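Local coordinates for protein quinone oxidoreductase (Coxiella burnetii, PDB 3TQH) that binds NADPH and probably uses it to reduce quinones, as expected of a member of the medium-chain dehydrogenase/reductase family, at residues P29-R32 against M36-K39; I48-R53 against E305-G310; I291-I294 against S298-V301. One frame throughout, in Å; residues are numbered along the deposited sequence.

Contact 1 of 3, residues P29-R32 against M36-K39; sequences PEYR and MLIK
L37 and Y31 bury the most surface here, and the way they meet illustrates how a loop can be laid against the start of a strand mainly by apolar side-chain contacts. The phenol ring of Y31 reaches L37 by its ring carbon CD1, 3.9 Å from L37 CB, and CE1 lies almost as near to the same carbon; the ring stands obliquely to it, and the two side chains cross at about a right angle. Y31 CG sits between the backbone N and the carbonyl carbon (chi1 55°), which places CD1 and CE1 beside L37 CB. Y31 CB itself lies 4.1 Å from M36 O. Further out, the L37 branch ending in CD1 meets P29, 4.0 Å from its ring carbon CD and 3.8 Å from its carbonyl O. The side chain of M36, a selenomethionine, starts away from the loop and packs on L82 and V86. The phenol OH of Y31 is hydrogen-bonded to E81 on strand 74-82, the neighbour to which L37 also bonds through its backbone. Between residues 29-32 and 36-39, then, cohesion comes from van der Waals packing without a directional bond, while the polar end of Y31 is tied to the adjoining strand.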
loop_
_atom_site.group_PDB
_atom_site.type_symbol
_atom_site.label_atom_id
_atom_site.label_comp_id
_atom_site.label_asym_id
_atom_site.label_seq_id
_atom_site.Cartn_x
_atom_site.Cartn_y
_atom_site.Cartn_z
ATOM N N PRO A 29 -15.120 8.579 -16.494
ATOM C CA PRO A 29 -15.855 8.845 -15.260
ATOM C C PRO A 29 -16.594 10.182 -15.285
ATOM O O PRO A 29 -16.106 11.155 -15.867
ATOM C CB PRO A 29 -14.755 8.896 -14.201
ATOM C CG PRO A 29 -13.647 8.111 -14.756
ATOM C CD PRO A 29 -13.707 8.253 -16.235
ATOM N N GLU A 30 -17.766 10.211 -14.665
ATOM C CA GLU A 30 -18.449 11.464 -14.379
ATOM C C GLU A 30 -17.738 12.138 -13.212
ATOM O O GLU A 30 -17.176 11.468 -12.349
ATOM C CB GLU A 30 -19.913 11.211 -14.023
ATOM C CG GLU A 30 -20.735 10.632 -15.166
ATOM C CD GLU A 30 -22.100 10.125 -14.723
ATOM O OE1 GLU A 30 -22.173 9.386 -13.715
ATOM O OE2 GLU A 30 -23.099 10.454 -15.393
ATOM N N TYR A 31 -17.743 13.462 -13.195
ATOM C CA TYR A 31 -17.180 14.198 -12.071
ATOM C C TYR A 31 -18.152 15.291 -11.657
ATOM O O TYR A 31 -18.760 15.950 -12.503
ATOM C CB TYR A 31 -15.791 14.776 -12.405
ATOM C CG TYR A 31 -15.761 15.652 -13.641
ATOM C CD1 TYR A 31 -15.499 15.110 -14.893
ATOM C CD2 TYR A 31 -16.000 17.022 -13.554
ATOM C CE1 TYR A 31 -15.477 15.905 -16.028
ATOM C CE2 TYR A 31 -15.979 17.827 -14.683
ATOM C CZ TYR A 31 -15.717 17.262 -15.916
ATOM O OH TYR A 31 -15.699 18.050 -17.037
ATOM N N ARG A 32 -18.310 15.445 -10.347
ATOM C CA ARG A 32 -19.142 16.497 -9.766
ATOM C C ARG A 32 -18.435 17.846 -9.860
ATOM O O ARG A 32 -17.270 17.930 -10.263
ATOM C CB ARG A 32 -19.439 16.192 -8.290
ATOM C CG ARG A 32 -20.453 15.085 -8.028
ATOM C CD ARG A 32 -20.753 15.011 -6.534
ATOM N NE ARG A 32 -19.575 14.564 -5.784
ATOM C CZ ARG A 32 -19.322 14.828 -4.500
ATOM N NH1 ARG A 32 -20.160 15.558 -3.764
ATOM N NH2 ARG A 32 -18.210 14.351 -3.942
HETATM N N MSE A 36 -12.592 16.397 -10.104
HETATM C CA MSE A 36 -11.829 16.640 -11.336
HETATM C C MSE A 36 -11.645 15.359 -12.143
HETATM O O MSE A 36 -11.830 14.264 -11.624
HETATM C CB MSE A 36 -10.461 17.243 -10.999
HETATM C CG MSE A 36 -9.570 16.341 -10.160
HETATM SE SE MSE A 36 -8.181 17.288 -9.151
HETATM C CE MSE A 36 -9.303 18.596 -8.236
ATOM N N LEU A 37 -11.297 15.511 -13.419
ATOM C CA LEU A 37 -10.956 14.378 -14.275
ATOM C C LEU A 37 -9.453 14.393 -14.538
ATOM O O LEU A 37 -8.896 15.421 -14.928
ATOM C CB LEU A 37 -11.732 14.443 -15.591
ATOM C CG LEU A 37 -11.674 13.202 -16.492
ATOM C CD1 LEU A 37 -12.405 12.022 -15.862
ATOM C CD2 LEU A 37 -12.258 13.516 -17.857
ATOM N N ILE A 38 -8.808 13.249 -14.319
ATOM C CA ILE A 38 -7.359 13.115 -14.425
ATOM C C ILE A 38 -6.983 12.165 -15.561
ATOM O O ILE A 38 -7.492 11.054 -15.626
ATOM C CB ILE A 38 -6.749 12.517 -13.129
ATOM C CG1 ILE A 38 -7.206 13.283 -11.879
ATOM C CG2 ILE A 38 -5.226 12.514 -13.212
ATOM C CD1 ILE A 38 -6.756 14.719 -11.836
ATOM N N LYS A 39 -6.085 12.597 -16.448
ATOM C CA LYS A 39 -5.456 11.685 -17.405
ATOM C C LYS A 39 -4.368 10.904 -16.663
ATOM O O LYS A 39 -3.392 11.498 -16.198
ATOM C CB LYS A 39 -4.854 12.463 -18.577
ATOM C CG LYS A 39 -4.146 11.598 -19.619
ATOM C CD LYS A 39 -3.215 12.418 -20.525
ATOM C CE LYS A 39 -3.962 13.137 -21.626
ATOM N NZ LYS A 39 -3.044 13.584 -22.723
#

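Contact 2 of 3, residues I48-R53 against E305-G310; sequences IDYKTR and ELLETG. With NDP (NADPH dihydro-nicotinamide-adenine-dinucleotide phosphate), chain B; SO4 (sulfate ion), chain C.
E308 faces two partners on helix 47-53 at once, a worked case of one acidic side chain serving both apolar and ionic packing. The ionic part is a salt bridge: R53 NH2 gives a nearly straight hydrogen bond to E308 OE1 (2.6 Å, N-H...O angle 165°), and R53 NH1 adds a weak one to the same oxygen at 3.3 Å. OE1 lies at the edge of the guanidinium, near its plane, yet the donor stands well above the carboxylate plane, the two planes being 58° apart. The arginine chain bends at chi2 and chi3 to bring its end round to the glutamate; H304 and the carbonyl of G16 take further N-H groups.

The apolar part centres on Y50. A CH-pi contact places E308 CG over one ring face, 3.5 Å from the centroid and 23° off the normal. At the ring edge L307 CD2 touches Y50 CD2 (3.7 Å).

Polar contacts with the cofactor come from K51, whose extended chain carries NZ to the hydroxyls O3D (2.7 Å) and O2D (2.9 Å) of the nicotinamide ribose of NADPH and to O4 of a sulfate, probably from the crystallisation liquor. G310 O approaches the adenine carbon C8A.

The contact thus joins helix 47-53, which follows strand 36-44, to the C-terminal part of helix 300-308. L307 also packs on L316 of strand 315-319, and P18 touches both R53 and E308.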
loop_
_atom_site.group_PDB
_atom_site.type_symbol
_atom_site.label_atom_id
_atom_site.label_comp_id
_atom_site.label_asym_id
_atom_site.label_seq_id
_atom_site.Cartn_x
_atom_site.Cartn_y
_atom_site.Cartn_z
ATOM N N ILE A 48 -4.905 -5.430 -1.805
ATOM C CA ILE A 48 -6.337 -5.138 -1.731
ATOM C C ILE A 48 -7.008 -5.319 -3.103
ATOM O O ILE A 48 -8.164 -5.742 -3.172
ATOM C CB ILE A 48 -6.611 -3.710 -1.176
ATOM C CG1 ILE A 48 -8.095 -3.516 -0.847
ATOM C CG2 ILE A 48 -6.166 -2.649 -2.154
ATOM C CD1 ILE A 48 -8.477 -3.966 0.530
ATOM N N ASP A 49 -6.279 -5.022 -4.178
ATOM C CA ASP A 49 -6.775 -5.231 -5.542
ATOM C C ASP A 49 -7.164 -6.697 -5.818
ATOM O O ASP A 49 -8.251 -6.951 -6.337
ATOM C CB ASP A 49 -5.748 -4.774 -6.590
ATOM C CG ASP A 49 -5.327 -3.319 -6.426
ATOM O OD1 ASP A 49 -6.001 -2.567 -5.687
ATOM O OD2 ASP A 49 -4.311 -2.925 -7.045
ATOM N N TYR A 50 -6.297 -7.653 -5.469
ATOM C CA TYR A 50 -6.591 -9.072 -5.751
ATOM C C TYR A 50 -7.587 -9.699 -4.770
ATOM O O TYR A 50 -8.332 -10.603 -5.138
ATOM C CB TYR A 50 -5.310 -9.934 -5.890
ATOM C CG TYR A 50 -4.514 -10.225 -4.629
ATOM C CD1 TYR A 50 -5.008 -11.059 -3.624
ATOM C CD2 TYR A 50 -3.229 -9.720 -4.475
ATOM C CE1 TYR A 50 -4.252 -11.335 -2.476
ATOM C CE2 TYR A 50 -2.473 -9.989 -3.339
ATOM C CZ TYR A 50 -2.984 -10.792 -2.345
ATOM O OH TYR A 50 -2.209 -11.049 -1.228
ATOM N N LYS A 51 -7.600 -9.206 -3.532
ATOM C CA LYS A 51 -8.566 -9.640 -2.520
ATOM C C LYS A 51 -9.980 -9.180 -2.874
ATOM O O LYS A 51 -10.966 -9.837 -2.525
ATOM C CB LYS A 51 -8.187 -9.089 -1.142
ATOM C CG LYS A 51 -6.841 -9.573 -0.610
ATOM C CD LYS A 51 -6.403 -8.742 0.583
ATOM C CE LYS A 51 -5.127 -9.285 1.216
ATOM N NZ LYS A 51 -4.847 -8.645 2.536
ATOM N N THR A 52 -10.080 -8.038 -3.550
ATOM C CA THR A 52 -11.370 -7.542 -4.019
ATOM C C THR A 52 -11.800 -8.407 -5.196
ATOM O O THR A 52 -12.907 -8.942 -5.214
ATOM C CB THR A 52 -11.284 -6.055 -4.433
ATOM O OG1 THR A 52 -10.811 -5.276 -3.328
ATOM C CG2 THR A 52 -12.647 -5.521 -4.883
ATOM N N ARG A 53 -10.885 -8.574 -6.147
ATOM C CA ARG A 53 -11.127 -9.349 -7.365
ATOM C C ARG A 53 -11.486 -10.810 -7.091
ATOM O O ARG A 53 -12.337 -11.362 -7.776
ATOM C CB ARG A 53 -9.907 -9.260 -8.293
ATOM C CG ARG A 53 -10.110 -9.870 -9.676
ATOM C CD ARG A 53 -9.556 -11.279 -9.749
ATOM N NE ARG A 53 -8.128 -11.241 -9.504
ATOM C CZ ARG A 53 -7.430 -12.132 -8.809
ATOM N NH1 ARG A 53 -7.997 -13.201 -8.268
ATOM N NH2 ARG A 53 -6.133 -11.930 -8.657
ATOM N N GLU A 305 -1.421 -12.273 -11.081
ATOM C CA GLU A 305 -0.860 -13.589 -10.743
ATOM C C GLU A 305 0.435 -13.442 -9.939
ATOM O O GLU A 305 0.652 -14.156 -8.967
ATOM C CB GLU A 305 -0.574 -14.413 -12.008
ATOM C CG GLU A 305 -1.803 -14.819 -12.827
ATOM C CD GLU A 305 -1.438 -15.480 -14.153
ATOM O OE1 GLU A 305 -0.237 -15.750 -14.387
ATOM O OE2 GLU A 305 -2.352 -15.738 -14.968
ATOM N N LEU A 306 1.293 -12.514 -10.362
ATOM C CA LEU A 306 2.558 -12.267 -9.675
ATOM C C LEU A 306 2.303 -11.697 -8.285
ATOM O O LEU A 306 2.855 -12.182 -7.301
ATOM C CB LEU A 306 3.446 -11.316 -10.489
ATOM C CG LEU A 306 4.866 -11.063 -9.962
ATOM C CD1 LEU A 306 5.649 -12.375 -9.813
ATOM C CD2 LEU A 306 5.621 -10.081 -10.867
ATOM N N LEU A 307 1.449 -10.681 -8.214
ATOM C CA LEU A 307 1.088 -10.049 -6.943
ATOM C C LEU A 307 0.504 -11.042 -5.918
ATOM O O LEU A 307 0.836 -10.978 -4.731
ATOM C CB LEU A 307 0.090 -8.914 -7.193
ATOM C CG LEU A 307 -0.189 -7.949 -6.035
ATOM C CD1 LEU A 307 1.039 -7.094 -5.738
ATOM C CD2 LEU A 307 -1.412 -7.070 -6.353
ATOM N N GLU A 308 -0.363 -11.944 -6.386
ATOM C CA GLU A 308 -1.018 -12.937 -5.513
ATOM C C GLU A 308 -0.099 -14.012 -4.947
ATOM O O GLU A 308 -0.492 -14.716 -4.019
ATOM C CB GLU A 308 -2.196 -13.626 -6.223
ATOM C CG GLU A 308 -3.530 -13.056 -5.835
ATOM C CD GLU A 308 -4.692 -13.829 -6.379
ATOM O OE1 GLU A 308 -4.806 -13.907 -7.615
ATOM O OE2 GLU A 308 -5.500 -14.346 -5.574
ATOM N N THR A 309 1.103 -14.158 -5.501
ATOM C CA THR A 309 2.080 -15.090 -4.933
ATOM C C THR A 309 2.441 -14.694 -3.502
ATOM O O THR A 309 2.823 -15.550 -2.697
ATOM C CB THR A 309 3.386 -15.159 -5.749
ATOM O OG1 THR A 309 4.034 -13.881 -5.736
ATOM C CG2 THR A 309 3.117 -15.598 -7.187
ATOM N N GLY A 310 2.321 -13.402 -3.198
ATOM C CA GLY A 310 2.726 -12.864 -1.911
ATOM C C GLY A 310 4.230 -12.698 -1.779
ATOM O O GLY A 310 4.734 -12.516 -0.676
HETATM P PA NDP B . 3.047 -7.294 -0.517
HETATM O O1A NDP B . 2.383 -8.232 -1.444
HETATM O O2A NDP B . 3.762 -6.229 -1.245
HETATM O O5B NDP B . 4.095 -8.082 0.413
HETATM C C5B NDP B . 4.890 -9.101 -0.161
HETATM C C4B NDP B . 5.997 -9.497 0.803
HETATM O O4B NDP B . 5.463 -10.331 1.811
HETATM C C3B NDP B . 7.134 -10.282 0.162
HETATM O O3B NDP B . 8.283 -9.467 0.074
HETATM C C2B NDP B . 7.355 -11.486 1.072
HETATM O O2B NDP B . 8.702 -11.646 1.456
HETATM C C1B NDP B . 6.495 -11.166 2.283
HETATM N N9A NDP B . 5.898 -12.338 2.941
HETATM C C8A NDP B . 4.984 -13.211 2.406
HETATM N N7A NDP B . 4.668 -14.129 3.342
HETATM C C5A NDP B . 5.365 -13.856 4.465
HETATM C C6A NDP B . 5.412 -14.485 5.700
HETATM N N6A NDP B . 4.674 -15.561 5.916
HETATM N N1A NDP B . 6.232 -13.987 6.687
HETATM C C2A NDP B . 6.998 -12.857 6.438
HETATM N N3A NDP B . 6.946 -12.224 5.208
HETATM C C4A NDP B . 6.140 -12.725 4.232
HETATM O O3 NDP B . 1.983 -6.682 0.526
HETATM P PN NDP B . 1.923 -5.163 1.073
HETATM O O1N NDP B . 1.420 -4.284 -0.003
HETATM O O2N NDP B . 3.154 -4.784 1.782
HETATM O O5D NDP B . 0.748 -5.326 2.157
HETATM C C5D NDP B . 0.819 -6.284 3.195
HETATM C C4D NDP B . -0.567 -6.497 3.795
HETATM O O4D NDP B . -1.049 -5.288 4.351
HETATM C C3D NDP B . -1.569 -6.945 2.742
HETATM O O3D NDP B . -2.340 -8.010 3.250
HETATM C C2D NDP B . -2.409 -5.714 2.477
HETATM O O2D NDP B . -3.727 -6.029 2.067
HETATM C C1D NDP B . -2.333 -4.989 3.824
HETATM N N1N NDP B . -2.529 -3.522 3.764
HETATM C C2N NDP B . -3.443 -2.965 4.625
HETATM C C3N NDP B . -3.743 -1.605 4.610
HETATM C C7N NDP B . -4.744 -1.013 5.558
HETATM O O7N NDP B . -5.012 0.371 5.480
HETATM N N7N NDP B . -5.362 -1.795 6.441
HETATM C C4N NDP B . -3.037 -0.735 3.609
HETATM C C5N NDP B . -2.046 -1.399 2.708
HETATM C C6N NDP B . -1.841 -2.770 2.838
HETATM P P2B NDP B . 9.595 -12.860 0.887
HETATM O O1X NDP B . 11.036 -12.590 1.239
HETATM O O2X NDP B . 9.465 -12.941 -0.614
HETATM O O3X NDP B . 9.188 -14.177 1.490
HETATM S S SO4 C . -6.728 -4.958 3.493
HETATM O O1 SO4 C . -5.976 -3.923 2.783
HETATM O O2 SO4 C . -6.093 -5.273 4.770
HETATM O O3 SO4 C . -8.092 -4.497 3.723
HETATM O O4 SO4 C . -6.787 -6.162 2.677
#

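Contact 3 of 3, residues I291-I294 against S298-V301; sequences ISRI and SEAV
The beta-alpha-beta unit formed by strand 291-295, helix 300-308 and the parallel strand 315-319 contains this contact, which spans the short connection from its first strand to its helix. It exemplifies a surface salt bridge between long side chains on well-separated backbones. R293 and E299 are the partners: R293 NH2 lies 3.2 Å from E299 OE1, with a weak hydrogen bond whose N-H...O angle is only 130°. The oxygen meets the guanidinium at its edge, in plane, while the carboxylate is turned almost perpendicular to it, at 89°. R293 extends from CG to NE, and its CG lies anti to the backbone N (chi1 -179°), which sends the guanidinium out from the strand toward the glutamate. E299 OE2 has its own hydrogen bond, to the backbone N of Q296, which joins the carboxylate to the connecting turn; the R293 guanidinium makes a cation-pi contact with F295. E299 occupies the N-cap position of helix 300-308. On the strand side, R293 is hydrogen-bonded through its backbone to V317 and S292 to K315, while I291 and I294 pack on helix 128-133. At the helix start, A300 touches F318 of strand 315-319, and A300 and V301 lie against L21 of strand 21-27.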
loop_
_atom_site.group_PDB
_atom_site.type_symbol
_atom_site.label_atom_id
_atom_site.label_comp_id
_atom_site.label_asym_id
_atom_site.label_seq_id
_atom_site.Cartn_x
_atom_site.Cartn_y
_atom_site.Cartn_z
ATOM N N ILE A 291 10.543 -0.208 -7.379
ATOM C CA ILE A 291 9.618 -0.686 -8.389
ATOM C C ILE A 291 10.266 -1.896 -9.070
ATOM O O ILE A 291 11.196 -1.750 -9.862
ATOM C CB ILE A 291 9.304 0.421 -9.406
ATOM C CG1 ILE A 291 8.668 1.621 -8.693
ATOM C CG2 ILE A 291 8.376 -0.105 -10.498
ATOM C CD1 ILE A 291 8.643 2.889 -9.525
ATOM N N SER A 292 9.791 -3.092 -8.738
ATOM C CA SER A 292 10.421 -4.316 -9.241
ATOM C C SER A 292 9.971 -4.677 -10.666
ATOM O O SER A 292 10.743 -5.256 -11.431
ATOM C CB SER A 292 10.201 -5.488 -8.277
ATOM O OG SER A 292 8.826 -5.749 -8.073
ATOM N N ARG A 293 8.739 -4.344 -11.029
ATOM C CA ARG A 293 8.314 -4.521 -12.412
ATOM C C ARG A 293 7.264 -3.504 -12.868
ATOM O O ARG A 293 6.390 -3.107 -12.110
ATOM C CB ARG A 293 7.826 -5.952 -12.662
ATOM C CG ARG A 293 7.398 -6.142 -14.100
ATOM C CD ARG A 293 7.402 -7.560 -14.608
ATOM N NE ARG A 293 6.719 -7.559 -15.904
ATOM C CZ ARG A 293 7.261 -7.163 -17.056
ATOM N NH1 ARG A 293 8.539 -6.787 -17.127
ATOM N NH2 ARG A 293 6.522 -7.184 -18.162
ATOM N N ILE A 294 7.380 -3.104 -14.131
ATOM C CA ILE A 294 6.489 -2.151 -14.771
ATOM C C ILE A 294 5.660 -2.889 -15.812
ATOM O O ILE A 294 6.222 -3.531 -16.704
ATOM C CB ILE A 294 7.292 -1.045 -15.501
ATOM C CG1 ILE A 294 8.267 -0.353 -14.538
ATOM C CG2 ILE A 294 6.342 -0.032 -16.143
ATOM C CD1 ILE A 294 9.232 0.607 -15.212
ATOM N N SER A 298 -2.641 -3.960 -20.433
ATOM C CA SER A 298 -2.783 -5.187 -21.216
ATOM C C SER A 298 -2.264 -6.456 -20.515
ATOM O O SER A 298 -2.693 -7.564 -20.840
ATOM C CB SER A 298 -2.054 -5.005 -22.544
ATOM O OG SER A 298 -1.747 -6.248 -23.120
ATOM N N GLU A 299 -1.333 -6.285 -19.576
ATOM C CA GLU A 299 -0.720 -7.391 -18.846
ATOM C C GLU A 299 -1.299 -7.564 -17.436
ATOM O O GLU A 299 -0.639 -8.134 -16.560
ATOM C CB GLU A 299 0.786 -7.151 -18.718
ATOM C CG GLU A 299 1.526 -6.889 -20.016
ATOM C CD GLU A 299 2.989 -6.551 -19.763
ATOM O OE1 GLU A 299 3.831 -7.470 -19.843
ATOM O OE2 GLU A 299 3.302 -5.382 -19.453
ATOM N N ALA A 300 -2.521 -7.089 -17.211
ATOM C CA ALA A 300 -3.109 -7.093 -15.868
ATOM C C ALA A 300 -3.214 -8.495 -15.254
ATOM O O ALA A 300 -2.916 -8.677 -14.074
ATOM C CB ALA A 300 -4.476 -6.419 -15.878
ATOM N N VAL A 301 -3.638 -9.477 -16.046
ATOM C CA VAL A 301 -3.780 -10.850 -15.551
ATOM C C VAL A 301 -2.449 -11.350 -14.988
ATOM O O VAL A 301 -2.379 -11.783 -13.840
ATOM C CB VAL A 301 -4.294 -11.810 -16.654
ATOM C CG1 VAL A 301 -4.176 -13.257 -16.207
ATOM C CG2 VAL A 301 -5.742 -11.470 -17.021
#

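Overall arrangement
The three contacts show chemistry varying with depth and place. Contact 3 lies on the surface and depends on one weakly hydrogen-bonded ion pair; contacts 1 and 2 are partly buried, the first held mainly by apolar packing, the second combining a strong salt bridge with aromatic packing beside the cofactor. Contacts 2 and 3 use opposite ends of helix 300-308, their centres about 12 Å apart, and contact 3 is nested inside the long chain loop that contact 2 closes. Contact 1 lies apart, about 27 Å between centres from contact 2, although strand 36-44 leads on to helix 47-53. Contacts 1 and 3 reach the same mixed sheet, through strands 36-44 and 291-295.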